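Local coordinates for DNA repair protein RAD2 (Saccharomyces cerevisiae, PDB 4Q0W), which cuts single-stranded DNA in the incision step of nucleotide excision repair, using magnesium ions as cofactor, at residues L82-E85 and T86-R90. Sequence-based numbering, arbitrary orientation.
Sequences LKRE and TIRQR
Thr-86 grips the carbonyl oxygen of Leu-82 twice: its OG1 donates to Leu-82 O over 2.7 Å and its backbone N over 2.9 Å, the two donors arriving from opposite faces of the carbonyl plane. The hydroxyl can turn back because OG1 stands anti to the carbonyl carbon (chi1 -60°). The next i to i+4 bond, Ile-87 N to Lys-83 O at 3.0 Å, is nearly straight, and Arg-88 N and Gln-89 N continue the series to Arg-84 O and Glu-85 O. One water accepts a hydrogen bond from Arg-88 NH1 and donates one to Glu-85 OE1, joining two charged groups that form no salt bridge. These turns lie in the N-domain, on helix 81-98 of this XPG/RAD2-family nuclease core, where the Lys-83 side chain comes within about 4 Å of a bound calcium ion; it touches Glu-171 and makes a long, weak ion pair with Asp-243, both probably magnesium ligands, as in relatives. The extended Lys-83 chain runs alongside Ile-87, Lys-83 CG meeting Ile-87 CD1 at 3.6 Å. Glu-85 CG lies over one face of the Arg-88 guanidinium, 3.7 Å from its CZ, while Arg-84 NH2 approaches the edge, 3.4 Å from Arg-88 NH1. The two guanidinium planes are turned 58° apart, and the Glu-85 carboxylate, with OE1 4.3 Å from Arg-88 NH2, probably offsets part of the repulsion between the arginines.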
ATOM      1  N   LEU A  82      26.768  -4.674  15.203  1.00 17.68           N
ATOM      2  CA  LEU A  82      25.969  -5.041  14.030  1.00 18.50           C
ATOM      3  C   LEU A  82      24.760  -4.107  13.854  1.00 20.00           C
ATOM      4  O   LEU A  82      24.384  -3.750  12.730  1.00 18.18           O
ATOM      5  CB  LEU A  82      25.534  -6.515  14.108  1.00 19.95           C
ATOM      6  CG  LEU A  82      24.689  -7.023  12.928  1.00 24.03           C
ATOM      7  CD1 LEU A  82      25.385  -6.750  11.590  1.00 20.47           C
ATOM      8  CD2 LEU A  82      24.394  -8.504  13.063  1.00 23.48           C
ATOM      9  N   LYS A  83      24.159  -3.714  14.973  1.00 17.98           N
ATOM     10  CA  LYS A  83      23.073  -2.736  14.962  1.00 19.87           C
ATOM     11  C   LYS A  83      23.540  -1.365  14.467  1.00 16.30           C
ATOM     12  O   LYS A  83      22.906  -0.757  13.605  1.00 16.40           O
ATOM     13  CB  LYS A  83      22.460  -2.609  16.368  1.00 16.93           C
ATOM     14  CG  LYS A  83      21.292  -1.619  16.440  1.00 20.39           C
ATOM     15  CD  LYS A  83      20.465  -1.804  17.727  1.00 23.86           C
ATOM     16  CE  LYS A  83      19.265  -0.842  17.779  1.00 27.21           C
ATOM     17  NZ  LYS A  83      18.559  -0.914  19.100  1.00 39.84           N
ATOM     18  N   ARG A  84      24.657  -0.879  15.009  1.00 22.37           N
ATOM     19  CA  ARG A  84      25.180   0.425  14.601  1.00 18.06           C
ATOM     20  C   ARG A  84      25.454   0.418  13.100  1.00 19.44           C
ATOM     21  O   ARG A  84      25.136   1.381  12.388  1.00 17.86           O
ATOM     22  CB  ARG A  84      26.449   0.775  15.401  1.00 23.39           C
ATOM     23  CG  ARG A  84      26.975   2.201  15.152  1.00 26.30           C
ATOM     24  CD  ARG A  84      27.996   2.646  16.208  1.00 27.48           C
ATOM     25  NE  ARG A  84      28.940   1.584  16.557  1.00 28.33           N
ATOM     26  CZ  ARG A  84      30.071   1.335  15.900  1.00 31.93           C
ATOM     27  NH1 ARG A  84      30.858   0.343  16.293  1.00 30.64           N
ATOM     28  NH2 ARG A  84      30.415   2.075  14.847  1.00 28.84           N
ATOM     29  N   GLU A  85      26.005  -0.691  12.611  1.00 14.77           N
ATOM     30  CA  GLU A  85      26.330  -0.798  11.191  1.00 19.39           C
ATOM     31  C   GLU A  85      25.075  -0.846  10.328  1.00 17.57           C
ATOM     32  O   GLU A  85      24.986  -0.146   9.316  1.00 21.00           O
ATOM     33  CB  GLU A  85      27.207  -2.028  10.946  1.00 21.22           C
ATOM     34  CG  GLU A  85      28.612  -1.886  11.552  1.00 23.57           C
ATOM     35  CD  GLU A  85      29.392  -3.188  11.538  1.00 28.54           C
ATOM     36  OE1 GLU A  85      30.627  -3.135  11.747  1.00 27.70           O
ATOM     37  OE2 GLU A  85      28.768  -4.256  11.331  1.00 29.54           O
ATOM     38  N   THR A  86      24.111  -1.681  10.724  1.00 20.54           N
ATOM     39  CA  THR A  86      22.857  -1.825   9.975  1.00 20.69           C
ATOM     40  C   THR A  86      22.140  -0.484   9.835  1.00 17.41           C
ATOM     41  O   THR A  86      21.766  -0.064   8.738  1.00 19.53           O
ATOM     42  CB  THR A  86      21.878  -2.794  10.679  1.00 22.72           C
ATOM     43  OG1 THR A  86      22.467  -4.097  10.799  1.00 19.94           O
ATOM     44  CG2 THR A  86      20.552  -2.883   9.890  1.00 16.34           C
ATOM     45  N   ILE A  87      21.933   0.175  10.967  1.00 17.77           N
ATOM     46  CA  ILE A  87      21.204   1.433  10.989  1.00 18.88           C
ATOM     47  C   ILE A  87      21.908   2.532  10.192  1.00 21.23           C
ATOM     48  O   ILE A  87      21.261   3.263   9.429  1.00 20.66           O
ATOM     49  CB  ILE A  87      20.977   1.902  12.437  1.00 18.75           C
ATOM     50  CG1 ILE A  87      20.084   0.903  13.173  1.00 24.63           C
ATOM     51  CG2 ILE A  87      20.375   3.319  12.467  1.00 20.88           C
ATOM     52  CD1 ILE A  87      19.924   1.210  14.652  1.00 38.09           C
ATOM     53  N   ARG A  88      23.222   2.662  10.363  1.00 17.90           N
ATOM     54  CA  ARG A  88      23.938   3.706   9.632  1.00 20.74           C
ATOM     55  C   ARG A  88      23.857   3.445   8.122  1.00 21.01           C
ATOM     56  O   ARG A  88      23.698   4.382   7.332  1.00 18.83           O
ATOM     57  CB  ARG A  88      25.392   3.846  10.120  1.00 18.03           C
ATOM     58  CG  ARG A  88      26.342   2.764   9.607  1.00 20.98           C
ATOM     59  CD  ARG A  88      27.740   2.888  10.210  1.00 17.35           C
ATOM     60  NE  ARG A  88      28.657   1.923   9.594  1.00 19.93           N
ATOM     61  CZ  ARG A  88      29.730   1.418  10.199  1.00 22.62           C
ATOM     62  NH1 ARG A  88      30.029   1.787  11.439  1.00 20.11           N
ATOM     63  NH2 ARG A  88      30.495   0.532   9.569  1.00 19.15           N
ATOM     64  N   GLN A  89      23.931   2.176   7.716  1.00 19.45           N
ATOM     65  CA  GLN A  89      23.853   1.860   6.296  1.00 22.08           C
ATOM     66  C   GLN A  89      22.455   2.158   5.762  1.00 25.47           C
ATOM     67  O   GLN A  89      22.300   2.669   4.646  1.00 21.84           O
ATOM     68  CB  GLN A  89      24.254   0.404   6.037  1.00 21.44           C
ATOM     69  CG  GLN A  89      25.757   0.183   6.172  1.00 16.75           C
ATOM     70  CD  GLN A  89      26.137  -1.273   6.318  1.00 20.70           C
ATOM     71  OE1 GLN A  89      25.330  -2.182   6.057  1.00 17.07           O
ATOM     72  NE2 GLN A  89      27.378  -1.510   6.741  1.00 19.80           N
ATOM     73  N   ARG A  90      21.443   1.858   6.571  1.00 20.96           N
ATOM     74  CA  ARG A  90      20.063   2.153   6.184  1.00 28.43           C
ATOM     75  C   ARG A  90      19.928   3.652   5.882  1.00 26.74           C
ATOM     76  O   ARG A  90      19.412   4.044   4.833  1.00 30.96           O
ATOM     77  CB  ARG A  90      19.103   1.716   7.297  1.00 23.61           C
ATOM     78  CG  ARG A  90      17.633   2.073   7.097  1.00 32.87           C
ATOM     79  CD  ARG A  90      16.816   1.643   8.324  1.00 27.47           C
ATOM     80  NE  ARG A  90      16.854   0.192   8.497  1.00 40.62           N
ATOM     81  CZ  ARG A  90      16.750  -0.440   9.666  1.00 51.45           C
ATOM     82  NH1 ARG A  90      16.596   0.252  10.794  1.00 40.43           N
ATOM     83  NH2 ARG A  90      16.801  -1.772   9.706  1.00 36.19           N
TER
HETATM   84  O   HOH W   1      31.630  -0.673  12.816  1.00 40.65           O